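Local coordinates for SaTIE-TED (Staphylococcus aureus, PDB 6FX6), which is of unknown function but, as the thioester domain of a cell-wall-anchored surface protein, may attach covalently to host molecules through an internal thioester, at residues A[204-209]-A[226-231]; A[167-172]-A[196-201]. All coordinates share one frame; numbering follows the deposited sequence.

Contact 1: residues A[204-209]-A[226-231]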
# COMPACT_ATOMS: atom_id res chain seq x y z
N THR A 204 6.26 4.38 -4.55
CA THR A 204 7.72 4.52 -4.56
C THR A 204 8.40 4.11 -3.24
O THR A 204 9.58 4.42 -3.05
CB THR A 204 8.09 5.98 -4.88
OG1 THR A 204 7.59 6.84 -3.85
CG2 THR A 204 7.52 6.39 -6.23
N ILE A 205 7.67 3.45 -2.34
CA ILE A 205 8.23 2.85 -1.12
C ILE A 205 7.93 1.36 -1.16
O ILE A 205 7.27 0.80 -0.28
CB ILE A 205 7.72 3.52 0.19
CG1 ILE A 205 6.20 3.73 0.17
CG2 ILE A 205 8.44 4.84 0.43
CD1 ILE A 205 5.60 3.91 1.55
N VAL A 206 8.43 0.72 -2.20
CA VAL A 206 8.18 -0.69 -2.46
C VAL A 206 9.12 -1.53 -1.60
O VAL A 206 10.26 -1.15 -1.35
CB VAL A 206 8.35 -1.01 -3.97
CG1 VAL A 206 8.17 -2.50 -4.25
CG2 VAL A 206 7.37 -0.19 -4.80
N GLY A 207 8.63 -2.68 -1.15
CA GLY A 207 9.46 -3.62 -0.40
C GLY A 207 8.80 -4.97 -0.27
O GLY A 207 7.75 -5.21 -0.87
N THR A 208 9.40 -5.83 0.53
CA THR A 208 8.86 -7.17 0.76
C THR A 208 8.06 -7.17 2.08
O THR A 208 8.60 -6.81 3.13
CB THR A 208 9.96 -8.27 0.72
OG1 THR A 208 9.34 -9.56 0.72
CG2 THR A 208 10.96 -8.18 1.89
N PRO A 209 6.76 -7.54 2.02
CA PRO A 209 5.98 -7.56 3.24
C PRO A 209 6.35 -8.71 4.16
O PRO A 209 6.50 -9.84 3.69
CB PRO A 209 4.53 -7.68 2.75
CG PRO A 209 4.61 -8.26 1.39
CD PRO A 209 5.97 -7.94 0.83
N PHE A 226 4.61 -4.60 -2.61
CA PHE A 226 5.70 -5.24 -3.36
C PHE A 226 5.65 -4.95 -4.86
O PHE A 226 6.48 -5.47 -5.60
CB PHE A 226 5.75 -6.75 -3.10
CG PHE A 226 4.45 -7.47 -3.36
CD1 PHE A 226 4.11 -7.86 -4.66
CD2 PHE A 226 3.57 -7.75 -2.32
CE1 PHE A 226 2.91 -8.51 -4.90
CE2 PHE A 226 2.37 -8.41 -2.56
CZ PHE A 226 2.04 -8.79 -3.86
N ASP A 227 4.70 -4.12 -5.28
CA ASP A 227 4.49 -3.80 -6.69
C ASP A 227 4.37 -2.28 -6.80
O ASP A 227 3.55 -1.69 -6.11
CB ASP A 227 3.19 -4.47 -7.16
CG ASP A 227 3.05 -4.51 -8.69
OD1 ASP A 227 3.65 -3.67 -9.40
OD2 ASP A 227 2.32 -5.40 -9.17
N PRO A 228 5.18 -1.64 -7.67
CA PRO A 228 5.00 -0.19 -7.85
C PRO A 228 3.71 0.22 -8.60
O PRO A 228 3.40 1.41 -8.64
CB PRO A 228 6.25 0.24 -8.63
CG PRO A 228 6.73 -1.00 -9.30
CD PRO A 228 6.35 -2.14 -8.41
N LEU A 229 2.99 -0.74 -9.18
CA LEU A 229 1.72 -0.49 -9.86
C LEU A 229 1.88 0.55 -10.96
O LEU A 229 1.14 1.54 -11.03
CB LEU A 229 0.64 -0.06 -8.86
CG LEU A 229 0.41 -0.98 -7.65
CD1 LEU A 229 -0.64 -0.37 -6.74
CD2 LEU A 229 0.01 -2.38 -8.06
N ASP A 230 2.88 0.33 -11.81
CA ASP A 230 3.25 1.30 -12.84
C ASP A 230 2.47 1.13 -14.13
O ASP A 230 2.22 0.01 -14.56
CB ASP A 230 4.76 1.27 -13.14
CG ASP A 230 5.24 -0.05 -13.68
OD1 ASP A 230 4.94 -1.09 -13.06
OD2 ASP A 230 5.95 -0.07 -14.71
N SER A 231 2.08 2.25 -14.72
CA SER A 231 1.79 2.30 -16.14
C SER A 231 3.14 2.39 -16.82
O SER A 231 4.00 3.13 -16.34
CB SER A 231 0.92 3.50 -16.49
OG SER A 231 -0.33 3.41 -15.85
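Gly207 O faces two atoms of Phe226: CA, which makes a CA-H...O contact with it at 3.2 Å, and CB, which lies at 3.4 Å. No conventional hydrogen bond joins 204-209 to 226-231, so this polar contact is a modest one, reinforced just outside by a backbone hydrogen bond between Gly207 and Pro225. Next to it, Val206 turns both methyls onto the opposing chain. With CG1 anti to the backbone N (chi1 177°), that methyl lies against the peptide after Phe226, 3.6 Å from Phe226 C, while CG2 is carried along the chain to Pro228, where it meets CB at 4.0 Å. The valine fork thus bears on two successive parts of the same loop. At the other end, the Pro209 ring approaches the Phe226 ring obliquely, Pro209 CG being 3.9 Å from Phe226 CD2; the phenyl also touches Gln72 and Asn76 of helix 72-87. Pro228 is presented by a local turn: Leu229 N donates to Asp227 OD1 over 3.0 Å, almost straight at 165° but reaching the oxygen from above the carboxylate plane. A backbone hydrogen bond between Pro228 and Ile203 ties the same turn to the chain just before Thr204. Two irregular segments running in opposite directions therefore meet where the chain passes between the large eight-stranded sheet, which includes strands 210-213 and 220-222, and the smaller sheet holding strands 195-201 and 231-238. The two crossings, with an Asx turn at Asp227-Leu229, are consistent with a two-stranded linker between two lobes.

Contact 2: residues A[167-172]-A[196-201]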
# COMPACT_ATOMS: atom_id res chain seq x y z
N LYS A 167 3.66 8.91 -8.63
CA LYS A 167 4.57 9.37 -7.57
C LYS A 167 6.04 9.24 -7.93
O LYS A 167 6.90 9.77 -7.22
CB LYS A 167 4.30 8.59 -6.28
CG LYS A 167 2.88 8.70 -5.74
CD LYS A 167 2.48 10.13 -5.39
CE LYS A 167 1.08 10.19 -4.80
NZ LYS A 167 0.60 11.58 -4.63
N GLY A 168 6.35 8.54 -9.02
CA GLY A 168 7.74 8.38 -9.44
C GLY A 168 7.83 7.93 -10.88
O GLY A 168 6.89 7.32 -11.40
N ILE A 169 8.96 8.24 -11.51
CA ILE A 169 9.21 7.93 -12.91
C ILE A 169 10.58 7.28 -13.01
O ILE A 169 11.56 7.85 -12.54
CB ILE A 169 9.17 9.20 -13.81
CG1 ILE A 169 7.85 9.97 -13.62
CG2 ILE A 169 9.34 8.82 -15.28
CD1 ILE A 169 7.77 11.28 -14.37
N ARG A 170 10.64 6.09 -13.61
CA ARG A 170 11.91 5.42 -13.91
C ARG A 170 12.14 5.44 -15.42
O ARG A 170 11.24 5.13 -16.21
CB ARG A 170 11.91 3.97 -13.43
CG ARG A 170 11.81 3.80 -11.92
CD ARG A 170 10.77 2.75 -11.55
NE ARG A 170 11.14 1.41 -11.98
CZ ARG A 170 10.31 0.37 -12.11
NH1 ARG A 170 9.00 0.46 -11.87
NH2 ARG A 170 10.81 -0.80 -12.50
N THR A 171 13.35 5.82 -15.80
CA THR A 171 13.75 5.89 -17.19
C THR A 171 15.17 5.35 -17.30
O THR A 171 15.97 5.53 -16.37
CB THR A 171 13.74 7.34 -17.71
OG1 THR A 171 14.61 8.16 -16.90
CG2 THR A 171 12.34 7.92 -17.67
N PRO A 172 15.49 4.69 -18.43
CA PRO A 172 16.89 4.35 -18.65
C PRO A 172 17.70 5.60 -18.99
O PRO A 172 17.13 6.65 -19.28
CB PRO A 172 16.83 3.40 -19.86
CG PRO A 172 15.63 3.86 -20.61
CD PRO A 172 14.64 4.25 -19.55
N ALA A 196 13.43 1.46 -25.11
CA ALA A 196 13.57 2.15 -23.82
C ALA A 196 12.22 2.24 -23.11
O ALA A 196 11.30 2.90 -23.61
CB ALA A 196 14.15 3.53 -24.04
N THR A 197 12.12 1.61 -21.95
CA THR A 197 10.87 1.52 -21.21
C THR A 197 10.81 2.56 -20.08
O THR A 197 11.70 2.62 -19.23
CB THR A 197 10.66 0.11 -20.65
OG1 THR A 197 10.57 -0.80 -21.75
CG2 THR A 197 9.39 0.01 -19.82
N ILE A 198 9.75 3.38 -20.11
CA ILE A 198 9.45 4.36 -19.07
C ILE A 198 8.40 3.78 -18.13
O ILE A 198 7.37 3.28 -18.59
CB ILE A 198 8.93 5.67 -19.71
CG1 ILE A 198 10.04 6.30 -20.57
CG2 ILE A 198 8.47 6.64 -18.63
CD1 ILE A 198 9.61 7.50 -21.38
N HIS A 199 8.65 3.84 -16.82
CA HIS A 199 7.71 3.36 -15.80
C HIS A 199 7.16 4.52 -15.00
O HIS A 199 7.93 5.30 -14.45
CB HIS A 199 8.40 2.41 -14.82
CG HIS A 199 9.12 1.28 -15.46
ND1 HIS A 199 8.53 0.05 -15.69
CD2 HIS A 199 10.40 1.17 -15.90
CE1 HIS A 199 9.42 -0.76 -16.26
NE2 HIS A 199 10.56 -0.10 -16.39
N LEU A 200 5.84 4.61 -14.92
CA LEU A 200 5.14 5.65 -14.15
C LEU A 200 4.52 5.03 -12.90
O LEU A 200 3.40 4.54 -12.94
CB LEU A 200 4.07 6.30 -15.02
CG LEU A 200 4.51 6.74 -16.41
CD1 LEU A 200 3.34 7.41 -17.13
CD2 LEU A 200 5.72 7.66 -16.35
N ASP A 201 5.26 5.07 -11.79
CA ASP A 201 4.90 4.34 -10.57
C ASP A 201 3.87 5.07 -9.72
O ASP A 201 3.98 6.28 -9.48
CB ASP A 201 6.13 4.12 -9.68
CG ASP A 201 7.24 3.36 -10.38
OD1 ASP A 201 6.95 2.49 -11.22
OD2 ASP A 201 8.40 3.64 -10.06
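Strands 168-170 and 196-201 run antiparallel, their axes 4.8 Å apart and their directions at 165°, with a classic beta bulge at one end in which Lys167 and Gly168 together stand opposite the single residue Asp201. Arg170 and His199 form a hydrogen-bonded pair: Arg170 N donates to His199 O at 2.9 Å and His199 N returns a bond to Arg170 O at 3.0 Å. At the bulge, Lys167 N reaches Asp201 O at 2.8 Å, whereas the Gly168 N bond to that oxygen is weak. The guanidinium of Arg170 lies flat on the imidazole of His199, planes 9° apart and centres 3.9 Å apart; bends at chi2 and chi3 fold the arginine back over the ring. Thr197 CG2 lies against the opposite ring face, offset toward the rim. In its own plane the guanidinium also forms a salt bridge, Arg170 NH1 meeting the syn side of Asp201 OD1 at 3.0 Å. His199 ND1 is hydrogen-bonded to Asp230 OD2, which together with the groups on the two faces probably limits rotation of the ring. On the other side of the sheet, Ile169 and Leu200 lie side by side, CG2 to CD2 3.9 Å, and Ile169 CG2 also meets Ile198. Strand 168-170 is an edge of the four-stranded mixed sheet within the chain; 196-201 pairs on its other side with 231-238, and Ile198 and Leu200 pack on the facing three-stranded sheet, touching Val186 and Leu184 of strand 183-188.

How the contacts relate
The centres of contact 1 and contact 2 lie 13 Å apart, and the two join directly where the linker runs into the smaller sheet. Ser231 O is 2.8 Å from Leu200 N, the probable bond with which the second linker arm becomes strand 231-238 beside 196-201. One residue earlier, Asp230 adds a side-chain tie between the two contacts, and its CB also packs on Asp201 OD1 at 3.2 Å. Pro228, on which Val206 packs in contact 1, also touches the aspartate of contact 2's salt bridge, Pro228 CB to Asp201 OD1 3.5 Å. In sequence, contact 2 closes before contact 1 opens: the chain completes the strand pair, crosses out through 204-209 and returns through 226-231.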